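Local coordinates for protein putidaredoxin reductase (Pseudomonas putida, PDB 1Q1R) that reduces putidaredoxin in the cytochrome P450cam monooxygenase system by way of a bound FAD, probably with electrons drawn from NADH, at residues T12-V17 / L62-P67; H43-L48 / Y132-E137; K50-G55 / C141-L146. All blocks are in the same frame, centred on the assembly; numbering follows the deposited sequence.

Contact 1 (T12-V17 / L62-P67); sequences TGLAGV and LYLRTP. With FAD (flavin-adenine dinucleotide), chain C.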
# COMPACT_ATOMS: atom_id res chain seq x y z
N THR A 12 -2.79 12.11 -8.77
CA THR A 12 -4.13 11.63 -9.05
C THR A 12 -4.34 10.16 -8.68
O THR A 12 -5.06 9.44 -9.37
CB THR A 12 -4.49 11.84 -10.53
OG1 THR A 12 -3.59 11.08 -11.35
CG2 THR A 12 -4.36 13.32 -10.89
N GLY A 13 -3.70 9.73 -7.60
CA GLY A 13 -3.88 8.38 -7.13
C GLY A 13 -5.07 8.46 -6.19
O GLY A 13 -5.72 9.50 -6.12
N LEU A 14 -5.37 7.38 -5.46
CA LEU A 14 -6.50 7.37 -4.53
C LEU A 14 -6.46 8.52 -3.53
O LEU A 14 -7.48 9.16 -3.28
CB LEU A 14 -6.53 6.04 -3.76
CG LEU A 14 -7.62 5.89 -2.69
CD1 LEU A 14 -9.01 5.96 -3.31
CD2 LEU A 14 -7.42 4.57 -1.98
N ALA A 15 -5.29 8.78 -2.96
CA ALA A 15 -5.14 9.84 -1.97
C ALA A 15 -5.58 11.20 -2.52
O ALA A 15 -6.42 11.88 -1.91
CB ALA A 15 -3.70 9.91 -1.49
N GLY A 16 -5.03 11.59 -3.67
CA GLY A 16 -5.39 12.87 -4.26
C GLY A 16 -6.85 12.98 -4.65
O GLY A 16 -7.51 13.97 -4.33
N VAL A 17 -7.36 11.97 -5.35
CA VAL A 17 -8.74 11.96 -5.80
C VAL A 17 -9.73 12.00 -4.63
O VAL A 17 -10.76 12.68 -4.70
CB VAL A 17 -9.03 10.71 -6.68
CG1 VAL A 17 -10.51 10.57 -6.95
CG2 VAL A 17 -8.26 10.83 -8.00
N LEU A 62 -12.31 -0.42 -12.82
CA LEU A 62 -11.17 0.14 -12.10
C LEU A 62 -11.26 1.63 -11.75
O LEU A 62 -10.59 2.09 -10.82
CB LEU A 62 -9.88 -0.09 -12.89
CG LEU A 62 -9.42 -1.51 -13.21
CD1 LEU A 62 -8.15 -1.44 -14.05
CD2 LEU A 62 -9.19 -2.31 -11.94
N TYR A 63 -12.07 2.39 -12.48
CA TYR A 63 -12.19 3.83 -12.23
C TYR A 63 -12.54 4.15 -10.77
O TYR A 63 -13.45 3.54 -10.19
CB TYR A 63 -13.27 4.44 -13.13
CG TYR A 63 -13.04 4.31 -14.62
CD1 TYR A 63 -14.10 4.46 -15.52
CD2 TYR A 63 -11.77 4.03 -15.14
CE1 TYR A 63 -13.91 4.35 -16.90
CE2 TYR A 63 -11.57 3.92 -16.53
CZ TYR A 63 -12.64 4.08 -17.40
OH TYR A 63 -12.45 3.96 -18.76
N LEU A 64 -11.81 5.10 -10.19
CA LEU A 64 -12.08 5.52 -8.82
C LEU A 64 -13.44 6.22 -8.84
O LEU A 64 -14.26 6.03 -7.94
CB LEU A 64 -11.00 6.50 -8.33
CG LEU A 64 -9.59 5.94 -8.14
CD1 LEU A 64 -8.69 7.03 -7.56
CD2 LEU A 64 -9.63 4.73 -7.21
N ARG A 65 -13.65 7.03 -9.87
CA ARG A 65 -14.90 7.76 -10.09
C ARG A 65 -15.12 7.80 -11.60
O ARG A 65 -14.15 7.84 -12.36
CB ARG A 65 -14.77 9.20 -9.60
CG ARG A 65 -14.34 9.34 -8.16
CD ARG A 65 -15.48 9.12 -7.20
NE ARG A 65 -15.00 9.24 -5.83
CZ ARG A 65 -15.71 9.73 -4.82
NH1 ARG A 65 -16.96 10.14 -5.03
NH2 ARG A 65 -15.18 9.81 -3.61
N THR A 66 -16.37 7.78 -12.04
CA THR A 66 -16.65 7.84 -13.48
C THR A 66 -16.11 9.17 -14.00
O THR A 66 -16.01 10.14 -13.26
CB THR A 66 -18.16 7.77 -13.78
OG1 THR A 66 -18.83 8.87 -13.14
CG2 THR A 66 -18.75 6.46 -13.28
N PRO A 67 -15.76 9.22 -15.30
CA PRO A 67 -15.23 10.46 -15.90
C PRO A 67 -16.16 11.66 -15.76
O PRO A 67 -15.70 12.79 -15.59
CB PRO A 67 -15.01 10.06 -17.35
CG PRO A 67 -14.64 8.61 -17.24
CD PRO A 67 -15.66 8.10 -16.25
PA FAD C . -0.14 6.76 -5.73
O1A FAD C . 1.27 6.44 -6.05
O2A FAD C . -1.18 5.75 -6.04
O5B FAD C . -0.55 8.14 -6.44
C5B FAD C . 0.36 9.23 -6.55
C4B FAD C . 0.26 9.81 -7.97
O4B FAD C . 0.88 11.15 -8.01
C3B FAD C . 1.05 8.96 -8.98
O3B FAD C . 0.34 8.92 -10.22
C2B FAD C . 2.33 9.73 -9.15
O2B FAD C . 2.90 9.47 -10.44
C1B FAD C . 1.83 11.16 -9.10
N9A FAD C . 2.90 12.18 -8.91
C8A FAD C . 3.95 12.10 -8.08
N7A FAD C . 4.70 13.21 -8.22
C5A FAD C . 4.12 13.98 -9.13
C6A FAD C . 4.43 15.22 -9.69
N6A FAD C . 5.53 15.87 -9.31
N1A FAD C . 3.61 15.75 -10.63
C2A FAD C . 2.51 15.11 -11.03
N3A FAD C . 2.19 13.91 -10.51
C4A FAD C . 2.98 13.33 -9.57
N1 FAD C . -3.51 -1.29 -0.28
C2 FAD C . -4.43 -1.96 0.53
O2 FAD C . -4.85 -1.41 1.55
N3 FAD C . -4.88 -3.24 0.17
C4 FAD C . -4.40 -3.84 -1.02
O4 FAD C . -4.84 -4.95 -1.35
C4X FAD C . -3.47 -3.18 -1.83
N5 FAD C . -3.05 -3.73 -3.00
C5X FAD C . -2.20 -3.08 -3.85
C6 FAD C . -1.81 -3.67 -5.07
C7 FAD C . -0.95 -2.99 -5.96
C7M FAD C . -0.51 -3.68 -7.27
C8 FAD C . -0.49 -1.69 -5.63
C8M FAD C . 0.42 -0.90 -6.59
C9 FAD C . -0.88 -1.09 -4.42
C9A FAD C . -1.73 -1.78 -3.53
N10 FAD C . -2.15 -1.19 -2.31
C10 FAD C . -3.03 -1.89 -1.46
C1' FAD C . -1.66 0.16 -1.91
C2' FAD C . -2.73 1.23 -2.17
O2' FAD C . -3.24 1.07 -3.50
C3' FAD C . -2.15 2.65 -1.99
O3' FAD C . -1.55 2.75 -0.69
C4' FAD C . -3.25 3.70 -2.14
O4' FAD C . -3.85 3.59 -3.44
C5' FAD C . -2.71 5.13 -1.97
O5' FAD C . -1.89 5.54 -3.08
P FAD C . -1.50 7.11 -3.21
O1P FAD C . -2.60 7.80 -3.90
O2P FAD C . -1.10 7.59 -1.87
O3P FAD C . -0.16 7.10 -4.14

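Contact 2 (H43-L48 / Y132-E137); sequences HHLPPL and YLRTLE. With FAD (flavin-adenine dinucleotide), chain C.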
# COMPACT_ATOMS: atom_id res chain seq x y z
N HIS A 43 -7.66 5.35 -11.15
CA HIS A 43 -8.19 4.01 -10.91
C HIS A 43 -7.67 3.36 -9.64
O HIS A 43 -6.63 3.75 -9.11
CB HIS A 43 -7.82 3.11 -12.08
CG HIS A 43 -6.35 2.90 -12.22
ND1 HIS A 43 -5.54 3.76 -12.93
CD2 HIS A 43 -5.52 1.99 -11.66
CE1 HIS A 43 -4.28 3.39 -12.80
NE2 HIS A 43 -4.24 2.32 -12.04
N HIS A 44 -8.39 2.34 -9.17
CA HIS A 44 -8.01 1.58 -7.98
C HIS A 44 -6.72 0.82 -8.29
O HIS A 44 -6.47 0.45 -9.44
CB HIS A 44 -9.10 0.56 -7.63
CG HIS A 44 -10.40 1.17 -7.20
ND1 HIS A 44 -10.59 1.68 -5.93
CD2 HIS A 44 -11.56 1.37 -7.87
CE1 HIS A 44 -11.83 2.16 -5.84
NE2 HIS A 44 -12.43 1.98 -7.00
N LEU A 45 -5.92 0.57 -7.26
CA LEU A 45 -4.68 -0.17 -7.41
C LEU A 45 -4.78 -1.65 -6.99
O LEU A 45 -4.24 -2.52 -7.66
CB LEU A 45 -3.56 0.50 -6.61
CG LEU A 45 -2.51 1.31 -7.37
CD1 LEU A 45 -3.14 2.01 -8.56
CD2 LEU A 45 -1.83 2.29 -6.41
N PRO A 46 -5.47 -1.93 -5.87
CA PRO A 46 -5.59 -3.32 -5.39
C PRO A 46 -5.94 -4.39 -6.43
O PRO A 46 -5.38 -5.48 -6.40
CB PRO A 46 -6.64 -3.21 -4.29
CG PRO A 46 -6.33 -1.86 -3.70
CD PRO A 46 -6.14 -1.00 -4.94
N PRO A 47 -6.85 -4.09 -7.37
CA PRO A 47 -7.21 -5.09 -8.37
C PRO A 47 -6.04 -5.48 -9.28
O PRO A 47 -6.07 -6.54 -9.90
CB PRO A 47 -8.33 -4.41 -9.16
CG PRO A 47 -8.96 -3.48 -8.16
CD PRO A 47 -7.73 -2.91 -7.47
N LEU A 48 -5.03 -4.62 -9.36
CA LEU A 48 -3.88 -4.86 -10.23
C LEU A 48 -3.00 -6.07 -9.89
O LEU A 48 -2.16 -6.46 -10.69
CB LEU A 48 -3.02 -3.60 -10.35
CG LEU A 48 -3.75 -2.34 -10.83
CD1 LEU A 48 -2.73 -1.24 -11.09
CD2 LEU A 48 -4.55 -2.63 -12.08
N TYR A 132 7.94 -3.95 -13.09
CA TYR A 132 7.64 -3.67 -11.69
C TYR A 132 6.11 -3.57 -11.77
O TYR A 132 5.56 -3.51 -12.87
CB TYR A 132 8.23 -2.31 -11.26
CG TYR A 132 9.74 -2.30 -11.23
CD1 TYR A 132 10.47 -1.97 -12.37
CD2 TYR A 132 10.43 -2.66 -10.07
CE1 TYR A 132 11.87 -2.01 -12.36
CE2 TYR A 132 11.82 -2.71 -10.05
CZ TYR A 132 12.54 -2.38 -11.19
OH TYR A 132 13.91 -2.45 -11.17
N LEU A 133 5.42 -3.57 -10.64
CA LEU A 133 3.96 -3.48 -10.68
C LEU A 133 3.42 -2.34 -9.85
O LEU A 133 3.34 -2.43 -8.63
CB LEU A 133 3.33 -4.80 -10.22
CG LEU A 133 1.79 -4.84 -10.11
CD1 LEU A 133 1.14 -4.42 -11.43
CD2 LEU A 133 1.35 -6.25 -9.72
N ARG A 134 3.04 -1.25 -10.52
CA ARG A 134 2.49 -0.09 -9.82
C ARG A 134 1.46 0.63 -10.69
O ARG A 134 0.45 1.11 -10.18
CB ARG A 134 3.63 0.87 -9.45
CG ARG A 134 3.52 1.52 -8.04
CD ARG A 134 2.27 2.34 -7.89
NE ARG A 134 2.32 3.31 -6.78
CZ ARG A 134 2.30 3.01 -5.48
NH1 ARG A 134 2.24 1.75 -5.07
NH2 ARG A 134 2.28 3.98 -4.58
N THR A 135 1.69 0.69 -12.00
CA THR A 135 0.77 1.38 -12.90
C THR A 135 -0.15 0.44 -13.67
O THR A 135 0.08 -0.76 -13.73
CB THR A 135 1.53 2.22 -13.95
OG1 THR A 135 2.19 1.34 -14.87
CG2 THR A 135 2.56 3.12 -13.27
N LEU A 136 -1.20 1.01 -14.25
CA LEU A 136 -2.14 0.21 -15.02
C LEU A 136 -1.36 -0.39 -16.20
O LEU A 136 -1.59 -1.54 -16.57
CB LEU A 136 -3.28 1.09 -15.54
CG LEU A 136 -4.33 0.40 -16.42
CD1 LEU A 136 -4.95 -0.78 -15.67
CD2 LEU A 136 -5.41 1.41 -16.81
N GLU A 137 -0.45 0.39 -16.76
CA GLU A 137 0.36 -0.07 -17.88
C GLU A 137 1.16 -1.30 -17.44
O GLU A 137 1.21 -2.30 -18.16
CB GLU A 137 1.30 1.04 -18.37
CG GLU A 137 2.20 0.61 -19.52
CD GLU A 137 3.19 1.69 -19.94
OE1 GLU A 137 2.75 2.81 -20.27
OE2 GLU A 137 4.41 1.41 -19.95
PA FAD C . -0.14 6.76 -5.73
O1A FAD C . 1.27 6.44 -6.05
O2A FAD C . -1.18 5.75 -6.04
O5B FAD C . -0.55 8.14 -6.44
C5B FAD C . 0.36 9.23 -6.55
C4B FAD C . 0.26 9.81 -7.97
O4B FAD C . 0.88 11.15 -8.01
C3B FAD C . 1.05 8.96 -8.98
O3B FAD C . 0.34 8.92 -10.22
C2B FAD C . 2.33 9.73 -9.15
O2B FAD C . 2.90 9.47 -10.44
C1B FAD C . 1.83 11.16 -9.10
N9A FAD C . 2.90 12.18 -8.91
C8A FAD C . 3.95 12.10 -8.08
N7A FAD C . 4.70 13.21 -8.22
C5A FAD C . 4.12 13.98 -9.13
C6A FAD C . 4.43 15.22 -9.69
N6A FAD C . 5.53 15.87 -9.31
N1A FAD C . 3.61 15.75 -10.63
C2A FAD C . 2.51 15.11 -11.03
N3A FAD C . 2.19 13.91 -10.51
C4A FAD C . 2.98 13.33 -9.57
N1 FAD C . -3.51 -1.29 -0.28
C2 FAD C . -4.43 -1.96 0.53
O2 FAD C . -4.85 -1.41 1.55
N3 FAD C . -4.88 -3.24 0.17
C4 FAD C . -4.40 -3.84 -1.02
O4 FAD C . -4.84 -4.95 -1.35
C4X FAD C . -3.47 -3.18 -1.83
N5 FAD C . -3.05 -3.73 -3.00
C5X FAD C . -2.20 -3.08 -3.85
C6 FAD C . -1.81 -3.67 -5.07
C7 FAD C . -0.95 -2.99 -5.96
C7M FAD C . -0.51 -3.68 -7.27
C8 FAD C . -0.49 -1.69 -5.63
C8M FAD C . 0.42 -0.90 -6.59
C9 FAD C . -0.88 -1.09 -4.42
C9A FAD C . -1.73 -1.78 -3.53
N10 FAD C . -2.15 -1.19 -2.31
C10 FAD C . -3.03 -1.89 -1.46
C1' FAD C . -1.66 0.16 -1.91
C2' FAD C . -2.73 1.23 -2.17
O2' FAD C . -3.24 1.07 -3.50
C3' FAD C . -2.15 2.65 -1.99
O3' FAD C . -1.55 2.75 -0.69
C4' FAD C . -3.25 3.70 -2.14
O4' FAD C . -3.85 3.59 -3.44
C5' FAD C . -2.71 5.13 -1.97
O5' FAD C . -1.89 5.54 -3.08
P FAD C . -1.50 7.11 -3.21
O1P FAD C . -2.60 7.80 -3.90
O2P FAD C . -1.10 7.59 -1.87
O3P FAD C . -0.16 7.10 -4.14

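Contact 3 (K50-G55 / C141-L146); sequences KAYLAG and CIRRQL. With FAD (flavin-adenine dinucleotide), chain C.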
# COMPACT_ATOMS: atom_id res chain seq x y z
N LYS A 50 -4.70 -8.60 -8.24
CA LYS A 50 -5.81 -9.49 -7.93
C LYS A 50 -6.70 -9.83 -9.14
O LYS A 50 -6.21 -10.38 -10.13
CB LYS A 50 -6.65 -8.89 -6.79
CG LYS A 50 -5.81 -8.57 -5.54
CD LYS A 50 -6.62 -7.86 -4.46
CE LYS A 50 -5.75 -7.48 -3.27
NZ LYS A 50 -4.67 -6.52 -3.63
N ALA A 51 -7.98 -9.48 -9.07
CA ALA A 51 -8.93 -9.79 -10.15
C ALA A 51 -8.61 -9.19 -11.53
O ALA A 51 -8.89 -9.82 -12.55
CB ALA A 51 -10.36 -9.40 -9.72
N TYR A 52 -8.07 -7.98 -11.57
CA TYR A 52 -7.75 -7.39 -12.86
C TYR A 52 -6.54 -8.11 -13.45
O TYR A 52 -6.53 -8.44 -14.64
CB TYR A 52 -7.45 -5.89 -12.74
CG TYR A 52 -7.46 -5.21 -14.09
CD1 TYR A 52 -8.66 -5.06 -14.81
CD2 TYR A 52 -6.29 -4.75 -14.68
CE1 TYR A 52 -8.68 -4.48 -16.08
CE2 TYR A 52 -6.30 -4.16 -15.96
CZ TYR A 52 -7.50 -4.03 -16.65
OH TYR A 52 -7.53 -3.45 -17.89
N LEU A 53 -5.53 -8.37 -12.62
CA LEU A 53 -4.35 -9.08 -13.09
C LEU A 53 -4.79 -10.47 -13.57
O LEU A 53 -4.17 -11.05 -14.46
CB LEU A 53 -3.31 -9.21 -11.98
CG LEU A 53 -1.96 -9.81 -12.40
CD1 LEU A 53 -1.29 -8.89 -13.42
CD2 LEU A 53 -1.06 -9.98 -11.18
N ALA A 54 -5.86 -10.99 -12.98
CA ALA A 54 -6.37 -12.30 -13.38
C ALA A 54 -7.20 -12.21 -14.66
O ALA A 54 -7.62 -13.24 -15.21
CB ALA A 54 -7.22 -12.91 -12.25
N GLY A 55 -7.44 -10.99 -15.14
CA GLY A 55 -8.23 -10.78 -16.35
C GLY A 55 -9.72 -11.03 -16.16
O GLY A 55 -10.44 -11.30 -17.13
N CYS A 141 0.68 -5.07 -19.09
CA CYS A 141 1.85 -5.66 -19.74
C CYS A 141 2.13 -7.03 -19.11
O CYS A 141 2.41 -8.01 -19.80
CB CYS A 141 3.08 -4.76 -19.55
SG CYS A 141 4.66 -5.47 -20.13
N ILE A 142 2.04 -7.10 -17.78
CA ILE A 142 2.25 -8.35 -17.09
C ILE A 142 1.13 -9.35 -17.40
O ILE A 142 1.39 -10.51 -17.76
CB ILE A 142 2.32 -8.14 -15.55
CG1 ILE A 142 3.64 -7.46 -15.18
CG2 ILE A 142 2.17 -9.48 -14.83
CD1 ILE A 142 3.64 -6.84 -13.79
N ARG A 143 -0.12 -8.92 -17.27
CA ARG A 143 -1.24 -9.83 -17.53
C ARG A 143 -1.17 -10.49 -18.90
O ARG A 143 -1.46 -11.68 -19.03
CB ARG A 143 -2.58 -9.12 -17.40
CG ARG A 143 -3.75 -10.04 -17.78
CD ARG A 143 -4.77 -9.29 -18.60
NE ARG A 143 -5.74 -8.63 -17.75
CZ ARG A 143 -6.22 -7.41 -17.95
NH1 ARG A 143 -5.81 -6.68 -18.99
NH2 ARG A 143 -7.12 -6.93 -17.10
N ARG A 144 -0.82 -9.72 -19.93
CA ARG A 144 -0.73 -10.28 -21.28
C ARG A 144 0.27 -11.42 -21.33
O ARG A 144 0.18 -12.30 -22.18
CB ARG A 144 -0.30 -9.20 -22.29
CG ARG A 144 -1.37 -8.14 -22.58
CD ARG A 144 -0.98 -7.28 -23.79
NE ARG A 144 0.28 -6.56 -23.60
CZ ARG A 144 0.38 -5.36 -23.05
NH1 ARG A 144 -0.70 -4.71 -22.63
NH2 ARG A 144 1.58 -4.79 -22.91
N GLN A 145 1.23 -11.41 -20.41
CA GLN A 145 2.26 -12.44 -20.38
C GLN A 145 2.06 -13.52 -19.32
O GLN A 145 2.96 -14.33 -19.09
CB GLN A 145 3.62 -11.77 -20.20
CG GLN A 145 3.92 -10.76 -21.30
CD GLN A 145 5.24 -10.05 -21.13
OE1 GLN A 145 6.30 -10.63 -21.36
NE2 GLN A 145 5.18 -8.78 -20.73
N LEU A 146 0.91 -13.55 -18.66
CA LEU A 146 0.66 -14.59 -17.66
C LEU A 146 0.17 -15.80 -18.45
O LEU A 146 -1.02 -16.07 -18.52
CB LEU A 146 -0.38 -14.13 -16.64
CG LEU A 146 0.07 -13.00 -15.71
CD1 LEU A 146 -1.03 -12.70 -14.71
CD2 LEU A 146 1.35 -13.40 -14.98
PA FAD C . -0.14 6.76 -5.73
O1A FAD C . 1.27 6.44 -6.05
O2A FAD C . -1.18 5.75 -6.04
O5B FAD C . -0.55 8.14 -6.44
C5B FAD C . 0.36 9.23 -6.55
C4B FAD C . 0.26 9.81 -7.97
O4B FAD C . 0.88 11.15 -8.01
C3B FAD C . 1.05 8.96 -8.98
O3B FAD C . 0.34 8.92 -10.22
C2B FAD C . 2.33 9.73 -9.15
O2B FAD C . 2.90 9.47 -10.44
C1B FAD C . 1.83 11.16 -9.10
N9A FAD C . 2.90 12.18 -8.91
C8A FAD C . 3.95 12.10 -8.08
N7A FAD C . 4.70 13.21 -8.22
C5A FAD C . 4.12 13.98 -9.13
C6A FAD C . 4.43 15.22 -9.69
N6A FAD C . 5.53 15.87 -9.31
N1A FAD C . 3.61 15.75 -10.63
C2A FAD C . 2.51 15.11 -11.03
N3A FAD C . 2.19 13.91 -10.51
C4A FAD C . 2.98 13.33 -9.57
N1 FAD C . -3.51 -1.29 -0.28
C2 FAD C . -4.43 -1.96 0.53
O2 FAD C . -4.85 -1.41 1.55
N3 FAD C . -4.88 -3.24 0.17
C4 FAD C . -4.40 -3.84 -1.02
O4 FAD C . -4.84 -4.95 -1.35
C4X FAD C . -3.47 -3.18 -1.83
N5 FAD C . -3.05 -3.73 -3.00
C5X FAD C . -2.20 -3.08 -3.85
C6 FAD C . -1.81 -3.67 -5.07
C7 FAD C . -0.95 -2.99 -5.96
C7M FAD C . -0.51 -3.68 -7.27
C8 FAD C . -0.49 -1.69 -5.63
C8M FAD C . 0.42 -0.90 -6.59
C9 FAD C . -0.88 -1.09 -4.42
C9A FAD C . -1.73 -1.78 -3.53
N10 FAD C . -2.15 -1.19 -2.31
C10 FAD C . -3.03 -1.89 -1.46
C1' FAD C . -1.66 0.16 -1.91
C2' FAD C . -2.73 1.23 -2.17
O2' FAD C . -3.24 1.07 -3.50
C3' FAD C . -2.15 2.65 -1.99
O3' FAD C . -1.55 2.75 -0.69
C4' FAD C . -3.25 3.70 -2.14
O4' FAD C . -3.85 3.59 -3.44
C5' FAD C . -2.71 5.13 -1.97
O5' FAD C . -1.89 5.54 -3.08
P FAD C . -1.50 7.11 -3.21
O1P FAD C . -2.60 7.80 -3.90
O2P FAD C . -1.10 7.59 -1.87
O3P FAD C . -0.16 7.10 -4.14

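Contact 1 (T12-V17 / L62-P67)
L14 and L64 mark the nearest approach of the two backbones, L14 CA to L64 CA 7.3 Å, where the first turn of helix 14-25 lies beside the irregular loop 62-67. The helix belongs to a Rossmann-type dinucleotide-binding unit. It follows strand 6-10, and G13 and G16 fit the GxGxxG pattern, consistent with the glutathione reductase fold of this enzyme. G13 is the N-cap residue, and its O accepts the backbone bond from V17 N.

No hydrogen bond joins the segments; the contact is apolar. L64 carries most of it. Its CD1 methyl sits against the helix between L14 CA, at 3.8 Å, and V17 CB, also at 3.8 Å. Both methyls of V17 touch the same CD1. The other branch, L64 CD2, meets L14 CD1 at 4.1 Å, and these two side chains cross at about a right angle. L14 has its CG anti to the backbone N (chi1 177°), which carries CD1 round to L64. The L14 side chain also touches V302, A305 and L306 of helix 302-316. R65 extends the apolar patch, its CG lying 4.2 Å from V17 CG1. Its guanidinium makes a cation-pi contact with F21.

The other side of the turn serves the cofactor. A15 N donates to FAD O1P, 3.0 Å away, with an N-H...O angle of 158°. The helix start thus points at the pyrophosphate, where the helix dipole would probably help to balance the negative charge. L14 CB also rests 3.6 Å from FAD O4'. G13 allows the cofactor to come close: a CB at this position would run into FAD O5B, which lies 3.4 Å from G13 CA.

Contact 2 (H43-L48 / Y132-E137)
FAD O1A is gripped twice by R134, whose guanidinium lies against L45. R134 NH2 donates to FAD O1A at 3.0 Å, and NE adds a weak bond to the same oxygen. The phosphate oxygen lies at the guanidinium edge, near its plane. One face is covered by L45 CD2, offset toward the rim. The arginine leaves its backbone pointing away from loop 43-48. A bend at chi2 (-61°) helps bring its end back to the cofactor. NH2 also forms a salt bridge with D284, itself hydrogen-bonded to FAD.

The rest is mostly apolar packing. L48 CD2 meets L136 CD1 at 4.1 Å, the two side chains crossing at about a right angle. L48 CD1 lies 3.9 Å from T135 O. L133 CD2 packs 3.6 Å from L48 O, a buried carbonyl oxygen with no hydrogen-bond partner in the model. The ring of H43 lies obliquely against L136 CB. L133 CG and L48 CB both touch the flavin methyl C7M, at 3.8 and 4.0 Å.

R134 probably offsets the negative pyrophosphate, while L45, L48 and L133 pack on the methyl edge of the isoalloxazine, which the arginine also touches at C8M.

Contact 3 (K50-G55 / C141-L146)
L53 and R143 bring the backbones to 5.5 Å between L53 CA and R143 CA, with the type I turn from Y52 to G55 set against the end of helix 136-144. R143 has its CG anti to the backbone N (chi1 175°), and bends at chi2 and chi3 bring the guanidinium to the turn. Its NH2 donates to Y52 O at 2.9 Å, and NE adds a weak bond. G55 N binds the same oxygen from the opposite face of the carbonyl plane. The guanidinium also makes a cation-pi contact with the Y52 ring. NH2 is the end over the ring face, 3.0 Å from Y52 CZ, while R143 CZ is offset toward the rim. The two planes are 62° apart. Y52 OH bonds to E140. An alanine in place of R143 would take away the cation over the Y52 ring and would probably leave Y52 O with the turn bond from G55 N alone.

Beside this, L53 CD1 meets I142 CG2 at 3.8 Å, and L53 CG meets L146 CD1 at 3.8 Å. K50 NZ donates to FAD O4 at 2.8 Å and pairs with E163.

The helix end in turn rests on a parallel sheet: I142 and L146 touch strand 241-244, and I142 also packs on R131 of strand 130-132.

Overall arrangement
Three points of the long connection between strand 31-35 and helix 67-72 are held here. Contact 1 ties its later part to helix 14-25. Contact 2 ties 43-48 to the start of helix 136-144 and the residues before it, and contact 3 ties 50-55 to the end of that helix and the residues after it. The centres of contacts 2 and 3 are about 10 Å apart, those of 1 and 2 about 12 Å. L62 O lies 2.8 Å from H44 N, and P47 O lies 3.0 Å from Y52 N, both probable hydrogen bonds. All three contacts touch FAD. Contacts 1 and 2 hold the pyrophosphate, contact 2 also borders the flavin ring, and contact 3 reaches flavin O4.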